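Pyrrolysyl-tRNA synthetase (Desulfitobacterium hafniense, PDB 3DSQ) probably catalyses the attachment of pyrrolysine to its cognate tRNA, using ATP, as a homodimeric class II aminoacyl-tRNA synthetase. Local coordinates at residues Y19-L22 with K23-A27; G48-H51 with Q52-Q56; R140-E143 with R144-K148; F239-K243 with W244-D248. All coordinates share one frame; numbering follows the deposited sequence.

Contact 1 (Y19-L22 with K23-A27)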
loop_
_atom_site.group_PDB
_atom_site.type_symbol
_atom_site.label_atom_id
_atom_site.label_comp_id
_atom_site.label_asym_id
_atom_site.label_seq_id
_atom_site.Cartn_x
_atom_site.Cartn_y
_atom_site.Cartn_z
ATOM N N TYR B 19 -19.172 25.709 4.737
ATOM C CA TYR B 19 -19.514 24.712 3.736
ATOM C C TYR B 19 -18.461 23.593 3.717
ATOM O O TYR B 19 -18.800 22.404 3.714
ATOM C CB TYR B 19 -19.596 25.386 2.371
ATOM C CG TYR B 19 -20.021 24.486 1.237
ATOM C CD1 TYR B 19 -21.374 24.261 0.960
ATOM C CD2 TYR B 19 -19.068 23.863 0.427
ATOM C CE1 TYR B 19 -21.767 23.437 -0.104
ATOM C CE2 TYR B 19 -19.448 23.039 -0.634
ATOM C CZ TYR B 19 -20.795 22.835 -0.895
ATOM O OH TYR B 19 -21.161 22.044 -1.962
ATOM N N GLN B 20 -17.186 23.975 3.710
ATOM C CA GLN B 20 -16.102 22.999 3.691
ATOM C C GLN B 20 -16.104 22.124 4.945
ATOM O O GLN B 20 -15.841 20.927 4.876
ATOM C CB GLN B 20 -14.737 23.693 3.584
ATOM C CG GLN B 20 -13.580 22.700 3.539
ATOM C CD GLN B 20 -12.202 23.355 3.604
ATOM O OE1 GLN B 20 -11.816 23.939 4.625
ATOM N NE2 GLN B 20 -11.454 23.252 2.512
ATOM N N ARG B 21 -16.366 22.742 6.089
ATOM C CA ARG B 21 -16.408 22.034 7.359
ATOM C C ARG B 21 -17.532 20.984 7.341
ATOM O O ARG B 21 -17.327 19.826 7.700
ATOM C CB ARG B 21 -16.619 23.048 8.496
ATOM C CG ARG B 21 -16.716 22.448 9.898
ATOM C CD ARG B 21 -15.582 21.487 10.192
ATOM N NE ARG B 21 -15.540 21.096 11.599
ATOM C CZ ARG B 21 -14.692 20.207 12.107
ATOM N NH1 ARG B 21 -13.807 19.602 11.326
ATOM N NH2 ARG B 21 -14.722 19.933 13.402
ATOM N N LEU B 22 -18.711 21.395 6.901
ATOM C CA LEU B 22 -19.848 20.494 6.829
ATOM C C LEU B 22 -19.557 19.348 5.869
ATOM O O LEU B 22 -20.028 18.222 6.070
ATOM C CB LEU B 22 -21.099 21.261 6.387
ATOM C CG LEU B 22 -21.560 22.345 7.373
ATOM C CD1 LEU B 22 -22.791 23.039 6.821
ATOM C CD2 LEU B 22 -21.866 21.732 8.749
ATOM N N LYS B 23 -18.770 19.627 4.831
ATOM C CA LYS B 23 -18.429 18.590 3.863
ATOM C C LYS B 23 -17.469 17.579 4.472
ATOM O O LYS B 23 -17.627 16.379 4.275
ATOM C CB LYS B 23 -17.808 19.193 2.598
ATOM C CG LYS B 23 -18.664 19.026 1.354
ATOM C CD LYS B 23 -17.836 19.126 0.070
ATOM C CE LYS B 23 -18.710 18.921 -1.163
ATOM N NZ LYS B 23 -17.909 18.915 -2.429
ATOM N N GLU B 24 -16.475 18.061 5.213
ATOM C CA GLU B 24 -15.506 17.177 5.858
ATOM C C GLU B 24 -16.212 16.259 6.853
ATOM O O GLU B 24 -15.749 15.143 7.125
ATOM C CB GLU B 24 -14.473 17.962 6.655
ATOM C CG GLU B 24 -13.760 19.078 5.926
ATOM C CD GLU B 24 -12.725 19.729 6.820
ATOM O OE1 GLU B 24 -13.025 19.954 8.013
ATOM O OE2 GLU B 24 -11.618 20.019 6.332
ATOM N N LEU B 25 -17.296 16.768 7.429
ATOM C CA LEU B 25 -18.082 16.023 8.402
ATOM C C LEU B 25 -19.166 15.206 7.713
ATOM O O LEU B 25 -20.054 14.659 8.365
ATOM C CB LEU B 25 -18.718 16.987 9.407
ATOM C CG LEU B 25 -17.711 17.811 10.204
ATOM C CD1 LEU B 25 -18.409 18.811 11.128
ATOM C CD2 LEU B 25 -16.844 16.858 10.989
ATOM N N ASN B 26 -19.088 15.130 6.389
ATOM C CA ASN B 26 -20.048 14.378 5.596
ATOM C C ASN B 26 -21.510 14.773 5.780
ATOM O O ASN B 26 -22.384 13.914 5.943
ATOM C CB ASN B 26 -19.881 12.869 5.844
ATOM C CG ASN B 26 -18.587 12.326 5.256
ATOM O OD1 ASN B 26 -18.218 12.661 4.126
ATOM N ND2 ASN B 26 -17.896 11.485 6.013
ATOM N N ALA B 27 -21.779 16.075 5.739
ATOM C CA ALA B 27 -23.140 16.563 5.865
ATOM C C ALA B 27 -23.881 16.153 4.592
ATOM O O ALA B 27 -23.260 15.777 3.596
ATOM C CB ALA B 27 -23.144 18.078 6.011
#

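Contact 2 (G48-H51 with Q52-Q56)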
loop_
_atom_site.group_PDB
_atom_site.type_symbol
_atom_site.label_atom_id
_atom_site.label_comp_id
_atom_site.label_asym_id
_atom_site.label_seq_id
_atom_site.Cartn_x
_atom_site.Cartn_y
_atom_site.Cartn_z
ATOM N N GLY B 48 -25.025 24.123 15.376
ATOM C CA GLY B 48 -25.862 22.998 15.759
ATOM C C GLY B 48 -25.675 21.785 14.870
ATOM O O GLY B 48 -25.582 20.659 15.362
ATOM N N ILE B 49 -25.622 22.010 13.559
ATOM C CA ILE B 49 -25.430 20.916 12.615
ATOM C C ILE B 49 -24.031 20.323 12.775
ATOM O O ILE B 49 -23.867 19.103 12.817
ATOM C CB ILE B 49 -25.636 21.392 11.161
ATOM C CG1 ILE B 49 -27.100 21.803 10.962
ATOM C CG2 ILE B 49 -25.232 20.292 10.181
ATOM C CD1 ILE B 49 -27.394 22.370 9.588
ATOM N N GLU B 50 -23.020 21.182 12.869
ATOM C CA GLU B 50 -21.660 20.688 13.040
ATOM C C GLU B 50 -21.622 19.775 14.266
ATOM O O GLU B 50 -21.114 18.656 14.209
ATOM C CB GLU B 50 -20.685 21.846 13.243
ATOM C CG GLU B 50 -19.270 21.384 13.552
ATOM C CD GLU B 50 -18.348 22.529 13.943
ATOM O OE1 GLU B 50 -18.765 23.353 14.780
ATOM O OE2 GLU B 50 -17.212 22.593 13.428
ATOM N N HIS B 51 -22.171 20.273 15.369
ATOM C CA HIS B 51 -22.216 19.545 16.631
ATOM C C HIS B 51 -22.727 18.118 16.469
ATOM O O HIS B 51 -22.139 17.183 17.000
ATOM C CB HIS B 51 -23.109 20.282 17.630
ATOM C CG HIS B 51 -23.189 19.612 18.965
ATOM N ND1 HIS B 51 -22.154 19.649 19.878
ATOM C CD2 HIS B 51 -24.159 18.851 19.525
ATOM C CE1 HIS B 51 -22.484 18.939 20.942
ATOM N NE2 HIS B 51 -23.695 18.445 20.753
ATOM N N GLN B 52 -23.834 17.967 15.749
ATOM C CA GLN B 52 -24.435 16.665 15.493
ATOM C C GLN B 52 -23.537 15.812 14.599
ATOM O O GLN B 52 -23.438 14.597 14.784
ATOM C CB GLN B 52 -25.800 16.841 14.822
ATOM C CG GLN B 52 -26.445 15.536 14.337
ATOM C CD GLN B 52 -26.809 14.592 15.476
ATOM O OE1 GLN B 52 -27.579 14.948 16.369
ATOM N NE2 GLN B 52 -26.258 13.379 15.447
ATOM N N LEU B 53 -22.886 16.439 13.619
ATOM C CA LEU B 53 -22.011 15.681 12.726
ATOM C C LEU B 53 -20.774 15.202 13.472
ATOM O O LEU B 53 -20.306 14.082 13.266
ATOM C CB LEU B 53 -21.604 16.526 11.509
ATOM C CG LEU B 53 -22.761 16.948 10.596
ATOM C CD1 LEU B 53 -22.240 17.799 9.430
ATOM C CD2 LEU B 53 -23.476 15.707 10.086
ATOM N N MET B 54 -20.244 16.042 14.349
ATOM C CA MET B 54 -19.065 15.640 15.102
ATOM C C MET B 54 -19.424 14.457 15.992
ATOM O O MET B 54 -18.648 13.505 16.124
ATOM C CB MET B 54 -18.533 16.811 15.927
ATOM C CG MET B 54 -17.948 17.921 15.048
ATOM S SD MET B 54 -17.440 19.386 15.958
ATOM C CE MET B 54 -15.764 19.122 16.122
ATOM N N SER B 55 -20.618 14.512 16.575
ATOM C CA SER B 55 -21.097 13.445 17.445
ATOM C C SER B 55 -21.175 12.148 16.653
ATOM O O SER B 55 -20.676 11.116 17.090
ATOM C CB SER B 55 -22.481 13.802 18.007
ATOM O OG SER B 55 -22.995 12.739 18.793
ATOM N N GLN B 56 -21.805 12.199 15.486
ATOM C CA GLN B 56 -21.920 11.018 14.638
ATOM C C GLN B 56 -20.537 10.474 14.281
ATOM O O GLN B 56 -20.313 9.265 14.295
ATOM C CB GLN B 56 -22.698 11.359 13.367
ATOM C CG GLN B 56 -24.200 11.447 13.585
ATOM C CD GLN B 56 -24.934 12.045 12.401
ATOM O OE1 GLN B 56 -24.578 11.807 11.244
ATOM N NE2 GLN B 56 -25.979 12.818 12.686
#

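Contact 3 (R140-E143 with R144-K148)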
loop_
_atom_site.group_PDB
_atom_site.type_symbol
_atom_site.label_atom_id
_atom_site.label_comp_id
_atom_site.label_asym_id
_atom_site.label_seq_id
_atom_site.Cartn_x
_atom_site.Cartn_y
_atom_site.Cartn_z
ATOM N N ARG B 140 4.100 -10.803 -19.838
ATOM C CA ARG B 140 5.163 -11.293 -20.703
ATOM C C ARG B 140 6.015 -12.363 -20.043
ATOM O O ARG B 140 6.475 -13.277 -20.713
ATOM C CB ARG B 140 6.071 -10.142 -21.156
ATOM C CG ARG B 140 7.165 -10.608 -22.106
ATOM C CD ARG B 140 8.316 -9.620 -22.227
ATOM N NE ARG B 140 7.897 -8.337 -22.781
ATOM C CZ ARG B 140 8.733 -7.408 -23.235
ATOM N NH1 ARG B 140 10.044 -7.616 -23.205
ATOM N NH2 ARG B 140 8.260 -6.267 -23.719
ATOM N N GLU B 141 6.240 -12.246 -18.735
ATOM C CA GLU B 141 7.056 -13.227 -18.017
ATOM C C GLU B 141 6.258 -14.492 -17.690
ATOM O O GLU B 141 6.711 -15.607 -17.942
ATOM C CB GLU B 141 7.592 -12.635 -16.706
ATOM C CG GLU B 141 8.476 -11.401 -16.850
ATOM C CD GLU B 141 9.782 -11.690 -17.564
ATOM O OE1 GLU B 141 10.523 -12.599 -17.127
ATOM O OE2 GLU B 141 10.070 -11.001 -18.564
ATOM N N LEU B 142 5.070 -14.310 -17.125
ATOM C CA LEU B 142 4.231 -15.437 -16.742
ATOM C C LEU B 142 3.738 -16.292 -17.910
ATOM O O LEU B 142 3.606 -17.511 -17.771
ATOM C CB LEU B 142 3.046 -14.936 -15.906
ATOM C CG LEU B 142 3.459 -14.369 -14.538
ATOM C CD1 LEU B 142 2.233 -13.928 -13.760
ATOM C CD2 LEU B 142 4.239 -15.429 -13.755
ATOM N N GLU B 143 3.474 -15.663 -19.054
ATOM C CA GLU B 143 3.003 -16.388 -20.232
ATOM C C GLU B 143 4.016 -17.437 -20.696
ATOM O O GLU B 143 3.656 -18.404 -21.368
ATOM C CB GLU B 143 2.689 -15.413 -21.371
ATOM C CG GLU B 143 3.839 -14.476 -21.744
ATOM C CD GLU B 143 3.428 -13.416 -22.761
ATOM O OE1 GLU B 143 2.373 -12.778 -22.559
ATOM O OE2 GLU B 143 4.161 -13.209 -23.754
ATOM N N ARG B 144 5.278 -17.246 -20.316
ATOM C CA ARG B 144 6.357 -18.165 -20.667
ATOM C C ARG B 144 6.474 -19.345 -19.705
ATOM O O ARG B 144 7.196 -20.304 -19.982
ATOM C CB ARG B 144 7.699 -17.425 -20.679
ATOM C CG ARG B 144 8.078 -16.815 -22.012
ATOM C CD ARG B 144 9.357 -15.988 -21.898
ATOM N NE ARG B 144 9.179 -14.859 -20.988
ATOM C CZ ARG B 144 9.723 -13.657 -21.161
ATOM N NH1 ARG B 144 10.490 -13.409 -22.217
ATOM N NH2 ARG B 144 9.484 -12.692 -20.283
ATOM N N LEU B 145 5.771 -19.272 -18.578
ATOM C CA LEU B 145 5.833 -20.324 -17.571
ATOM C C LEU B 145 4.476 -20.947 -17.273
ATOM O O LEU B 145 4.391 -22.077 -16.786
ATOM C CB LEU B 145 6.394 -19.759 -16.264
ATOM C CG LEU B 145 7.751 -19.058 -16.271
ATOM C CD1 LEU B 145 7.938 -18.318 -14.959
ATOM C CD2 LEU B 145 8.858 -20.079 -16.490
ATOM N N TRP B 146 3.418 -20.198 -17.544
ATOM C CA TRP B 146 2.073 -20.668 -17.272
ATOM C C TRP B 146 1.205 -20.793 -18.516
ATOM O O TRP B 146 1.433 -20.119 -19.522
ATOM C CB TRP B 146 1.376 -19.726 -16.285
ATOM C CG TRP B 146 1.982 -19.686 -14.916
ATOM C CD1 TRP B 146 2.941 -20.515 -14.413
ATOM C CD2 TRP B 146 1.633 -18.788 -13.857
ATOM N NE1 TRP B 146 3.212 -20.192 -13.108
ATOM C CE2 TRP B 146 2.422 -19.134 -12.740
ATOM C CE3 TRP B 146 0.727 -17.726 -13.743
ATOM C CZ2 TRP B 146 2.333 -18.454 -11.521
ATOM C CZ3 TRP B 146 0.636 -17.050 -12.532
ATOM C CH2 TRP B 146 1.435 -17.417 -11.439
ATOM N N ASP B 147 0.200 -21.661 -18.420
ATOM C CA ASP B 147 -0.743 -21.889 -19.505
ATOM C C ASP B 147 -1.850 -20.861 -19.441
ATOM O O ASP B 147 -2.325 -20.523 -18.359
ATOM C CB ASP B 147 -1.378 -23.281 -19.400
ATOM C CG ASP B 147 -0.443 -24.378 -19.830
ATOM O OD1 ASP B 147 0.259 -24.190 -20.844
ATOM O OD2 ASP B 147 -0.418 -25.433 -19.161
ATOM N N LYS B 148 -2.263 -20.368 -20.601
ATOM C CA LYS B 148 -3.340 -19.393 -20.669
ATOM C C LYS B 148 -4.663 -20.122 -20.451
ATOM O O LYS B 148 -4.760 -21.320 -20.706
ATOM C CB LYS B 148 -3.315 -18.687 -22.026
ATOM C CG LYS B 148 -2.071 -17.806 -22.204
ATOM C CD LYS B 148 -2.063 -17.060 -23.533
ATOM C CE LYS B 148 -1.868 -18.010 -24.709
ATOM N NZ LYS B 148 -0.547 -18.711 -24.665
#

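Contact 4 (F239-K243 with W244-D248)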
loop_
_atom_site.group_PDB
_atom_site.type_symbol
_atom_site.label_atom_id
_atom_site.label_comp_id
_atom_site.label_asym_id
_atom_site.label_seq_id
_atom_site.Cartn_x
_atom_site.Cartn_y
_atom_site.Cartn_z
ATOM N N PHE B 239 -3.847 -1.544 -29.257
ATOM C CA PHE B 239 -2.825 -0.809 -29.994
ATOM C C PHE B 239 -1.454 -0.862 -29.325
ATOM O O PHE B 239 -0.430 -0.918 -30.003
ATOM C CB PHE B 239 -3.269 0.646 -30.150
ATOM C CG PHE B 239 -2.197 1.567 -30.676
ATOM C CD1 PHE B 239 -1.465 1.236 -31.816
ATOM C CD2 PHE B 239 -1.950 2.788 -30.051
ATOM C CE1 PHE B 239 -0.503 2.110 -32.327
ATOM C CE2 PHE B 239 -0.988 3.671 -30.557
ATOM C CZ PHE B 239 -0.266 3.331 -31.697
ATOM N N LEU B 240 -1.438 -0.850 -27.994
ATOM C CA LEU B 240 -0.183 -0.889 -27.248
ATOM C C LEU B 240 0.452 -2.283 -27.167
ATOM O O LEU B 240 1.646 -2.400 -26.910
ATOM C CB LEU B 240 -0.400 -0.361 -25.825
ATOM C CG LEU B 240 -0.921 1.065 -25.650
ATOM C CD1 LEU B 240 -1.205 1.311 -24.175
ATOM C CD2 LEU B 240 0.095 2.071 -26.191
ATOM N N ASP B 241 -0.339 -3.330 -27.380
ATOM C CA ASP B 241 0.170 -4.702 -27.301
ATOM C C ASP B 241 1.497 -4.931 -28.027
ATOM O O ASP B 241 2.289 -5.796 -27.631
ATOM C CB ASP B 241 -0.875 -5.683 -27.837
ATOM C CG ASP B 241 -2.030 -5.899 -26.876
ATOM O OD1 ASP B 241 -2.102 -5.192 -25.848
ATOM O OD2 ASP B 241 -2.870 -6.778 -27.156
ATOM N N GLU B 242 1.730 -4.156 -29.084
ATOM C CA GLU B 242 2.948 -4.254 -29.896
ATOM C C GLU B 242 4.219 -3.902 -29.124
ATOM O O GLU B 242 5.221 -4.606 -29.213
ATOM C CB GLU B 242 2.822 -3.340 -31.126
ATOM C CG GLU B 242 4.120 -3.071 -31.887
ATOM C CD GLU B 242 4.666 -4.295 -32.610
ATOM O OE1 GLU B 242 3.942 -4.869 -33.454
ATOM O OE2 GLU B 242 5.824 -4.680 -32.342
ATOM N N LYS B 243 4.175 -2.816 -28.362
ATOM C CA LYS B 243 5.342 -2.381 -27.602
ATOM C C LYS B 243 5.673 -3.253 -26.393
ATOM O O LYS B 243 6.814 -3.273 -25.935
ATOM C CB LYS B 243 5.162 -0.925 -27.166
ATOM C CG LYS B 243 5.085 0.045 -28.338
ATOM C CD LYS B 243 4.904 1.479 -27.874
ATOM C CE LYS B 243 4.817 2.432 -29.059
ATOM N NZ LYS B 243 4.701 3.853 -28.620
ATOM N N TRP B 244 4.686 -3.982 -25.882
ATOM C CA TRP B 244 4.911 -4.841 -24.724
ATOM C C TRP B 244 5.078 -6.305 -25.094
ATOM O O TRP B 244 5.131 -7.169 -24.218
ATOM C CB TRP B 244 3.764 -4.692 -23.714
ATOM C CG TRP B 244 3.714 -3.337 -23.083
ATOM C CD1 TRP B 244 2.937 -2.279 -23.463
ATOM C CD2 TRP B 244 4.536 -2.866 -22.007
ATOM N NE1 TRP B 244 3.228 -1.176 -22.692
ATOM C CE2 TRP B 244 4.207 -1.509 -21.792
ATOM C CE3 TRP B 244 5.521 -3.459 -21.204
ATOM C CZ2 TRP B 244 4.831 -0.733 -20.807
ATOM C CZ3 TRP B 244 6.141 -2.687 -20.223
ATOM C CH2 TRP B 244 5.793 -1.340 -20.034
ATOM N N GLU B 245 5.166 -6.577 -26.392
ATOM C CA GLU B 245 5.324 -7.937 -26.899
ATOM C C GLU B 245 4.190 -8.863 -26.467
ATOM O O GLU B 245 4.420 -9.998 -26.045
ATOM C CB GLU B 245 6.668 -8.523 -26.457
ATOM C CG GLU B 245 7.873 -7.707 -26.926
ATOM C CD GLU B 245 9.198 -8.418 -26.692
ATOM O OE1 GLU B 245 9.489 -8.780 -25.529
ATOM O OE2 GLU B 245 9.947 -8.615 -27.675
ATOM N N ILE B 246 2.962 -8.372 -26.580
ATOM C CA ILE B 246 1.797 -9.164 -26.220
ATOM C C ILE B 246 1.021 -9.478 -27.499
ATOM O O ILE B 246 0.855 -8.610 -28.355
ATOM C CB ILE B 246 0.868 -8.392 -25.248
ATOM C CG1 ILE B 246 1.631 -8.007 -23.975
ATOM C CG2 ILE B 246 -0.346 -9.242 -24.910
ATOM C CD1 ILE B 246 2.157 -9.187 -23.167
ATOM N N PHE B 247 0.561 -10.717 -27.641
ATOM C CA PHE B 247 -0.207 -11.083 -28.823
ATOM C C PHE B 247 -1.345 -12.062 -28.570
ATOM O O PHE B 247 -1.766 -12.794 -29.466
ATOM C CB PHE B 247 0.716 -11.604 -29.927
ATOM C CG PHE B 247 1.294 -10.510 -30.785
ATOM C CD1 PHE B 247 0.473 -9.503 -31.294
ATOM C CD2 PHE B 247 2.649 -10.487 -31.099
ATOM C CE1 PHE B 247 0.991 -8.485 -32.105
ATOM C CE2 PHE B 247 3.181 -9.469 -31.914
ATOM C CZ PHE B 247 2.348 -8.468 -32.416
ATOM N N ASP B 248 -1.838 -12.065 -27.339
ATOM C CA ASP B 248 -2.962 -12.906 -26.965
ATOM C C ASP B 248 -4.089 -11.961 -26.574
ATOM O O ASP B 248 -3.841 -10.831 -26.142
ATOM C CB ASP B 248 -2.616 -13.798 -25.769
ATOM C CG ASP B 248 -1.545 -14.819 -26.092
ATOM O OD1 ASP B 248 -1.696 -15.541 -27.094
ATOM O OD2 ASP B 248 -0.558 -14.911 -25.337
HETATM O O HOH W 1 -2.542 -9.151 -27.811
#

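Contact 1 (Y19-L22 with K23-A27)
A bend at chi2 (50°) carries the Arg21 guanidinium across the next helical turn, where Glu24, with CG beside its backbone N (chi1 -52°), and Leu25 both meet it. The surrounding backbone is the end of helix 16-24, closed by a Schellman motif with Asn26, at positive phi, as its C-prime residue. Arg21 and Glu24 cross at about a right angle: OE1 of Glu24 lies at the guanidinium edge, 3.4 Å from Arg21 NH1, a weak, long salt bridge with the two planes turned 67° apart. Leu25 covers one guanidinium face, its CD2 sitting 4.1 Å above the plane over the centre. The stronger partner of Arg21 is Glu50 on helix 39-68, and Asn286 takes another of its N-H groups, so several acceptors fix the rotation of the group. Elsewhere on the helix Tyr19 and Lys23 run side by side in the same direction, with Tyr19 OH 4.0 Å from Lys23 CE. At the cap, Asn26 N bonds to Lys23 O and Ala27 N reaches back to Leu22 O at 2.8 Å, a turn that brings the Ala27 methyl CB within 3.8 Å of Leu22 CB.

Contact 2 (G48-H51 with Q52-Q56)
The Glu50 carboxylate has the sulfur of Met54 close by, SD standing 3.8 Å from Glu50 CD, while its OE2 is taken by Arg21 of helix 16-24 in a salt bridge. The other flat group, the His51 imidazole, is approached obliquely by the backbone N of Gln52, whose distance from His51 CG is 3.7 Å. All these residues lie on a regular stretch of the long alpha helix 39-68, and the side-chain pairs Glu50-Met54 and Ile49-Leu53 follow its i to i+4 spacing. Glu50 and Met54 lie side by side and point the same way; the extended glutamate chain offers its CG to Met54 SD at 3.6 Å, and the bend at chi3 of the methionine (98°) turns the terminal methyl away from the line of its chain. A glutamine in place of Glu50 would probably cost Arg21 NE its charged partner on helix 39-68, leaving the guanidinium with the weaker Glu24 pair and loosening the tie between the two helices. Around the helix, Ile49 and Leu53 also run alongside one another, joined through the branch methyls Ile49 CG2 and Leu53 CD1 at 4.0 Å. Leu22 packs on both of them, and Leu53 further meets Leu25 and Ala27, so this stripe faces the neighbouring helix and its cap, whereas Gly48, His51 and Gln52 are exposed. Beneath the side chains the helical bonds continue through four successive carbonyls; the shortest of them runs from Met54 N to Glu50 O, 2.8 Å.

Contact 3 (R140-E143 with R144-K148)
Leu142 and Trp146 make the compact side of this contact: they lie alongside each other, and Leu142 CD2 stands 4.0 Å from the centroid of the six-membered indole ring, 3° off its normal, in a CH-pi contact. The second methyl, CD1, comes to 3.7 Å from Trp146 CZ3. Trp146 keeps CG beside its backbone N (chi1 -65°), which holds the indole over the leucine. Leu142 O grips the turn with two bonds: Trp146 N arrives nearly in line with the C=O at 2.7 Å, and Leu145 N comes from above the carbonyl plane. Here the chain leaves helix 132-142 for strand 150-159 in the class II synthetase core, and the homodimer interface closes over the hydrophobic side: Arg65 of the second subunit forms a cation-pi contact with Trp146, and Leu280 of that subunit packs on Leu142. The polar part, with exposed Arg144, is looser, although Leu285 of the second subunit packs on Glu141. Arg144 bends at chi3 to bring NH2 to Glu141 OE2 in a salt bridge whose modelled length, 2.5 Å, is doubtfully short. An alanine at Glu141 is likely to leave the Arg144 guanidinium without its carboxylate mate and free to swing. Arg140 runs beside Arg144 in the same direction, its own charge paired with Glu245.

Contact 4 (F239-K243 with W244-D248)
Asp241 and Ile246 form the first shell. Ile246 N donates to Asp241 O at 2.9 Å along a nearly straight bond (170°), and the two CB atoms, Asp241 CB and Ile246 CB, approach to 4.1 Å as the side chains pass obliquely. A water donates to both Asp241 OD2, at 2.5 Å, and Asp248 O, at 2.7 Å, bridging the two segments. Within this ring lies a type I beta turn from Glu242 to Glu245, closed by a weak bond from Glu245 N to Glu242 O; the positive phi of Glu245 then swings the chain back to Ile246. On the exposed outside, Glu242 OE1 comes to 4.1 Å from Phe247 CZ, with carboxylate and ring planes 79° apart. Farther out, the connection between strands 228-236 and 250-256 packs on helix 132-142, where the Trp244 indole stacks with Tyr136; on the loop at Lys105 the same indole makes a cation-pi contact and donates from NE1 to the Lys105 carbonyl. The buried Asp241 carboxylate meets Tyr136 OH and Trp250 NE1 at OD1, and His238 N at OD2, which also takes the water. Four uncharged partners thus converge on it, which would probably stabilise a negative charge on this buried carboxylate.

Overall arrangement
The four sites form two pairs at opposite sides of the chain's centre. Contacts 1 and 2, centres about 10 Å apart, join helix 16-24 to helix 39-68, with the Arg21 NE to Glu50 OE2 salt bridge at 2.9 Å. Contacts 3 and 4, centres about 14 Å apart, meet in the class II core through Arg140 NH1 and Glu245 OE1 at 2.7 Å. Between the pairs, centres lie about 46 to 55 Å apart. The dimer shortens the relation: Lys58 and Arg65 of the second subunit, on its copy of the helix carrying contact 2, reach contact 3. The sodium ion at Ser163, Gln164 and Gln167 is about 12 Å from the Lys23 side chain.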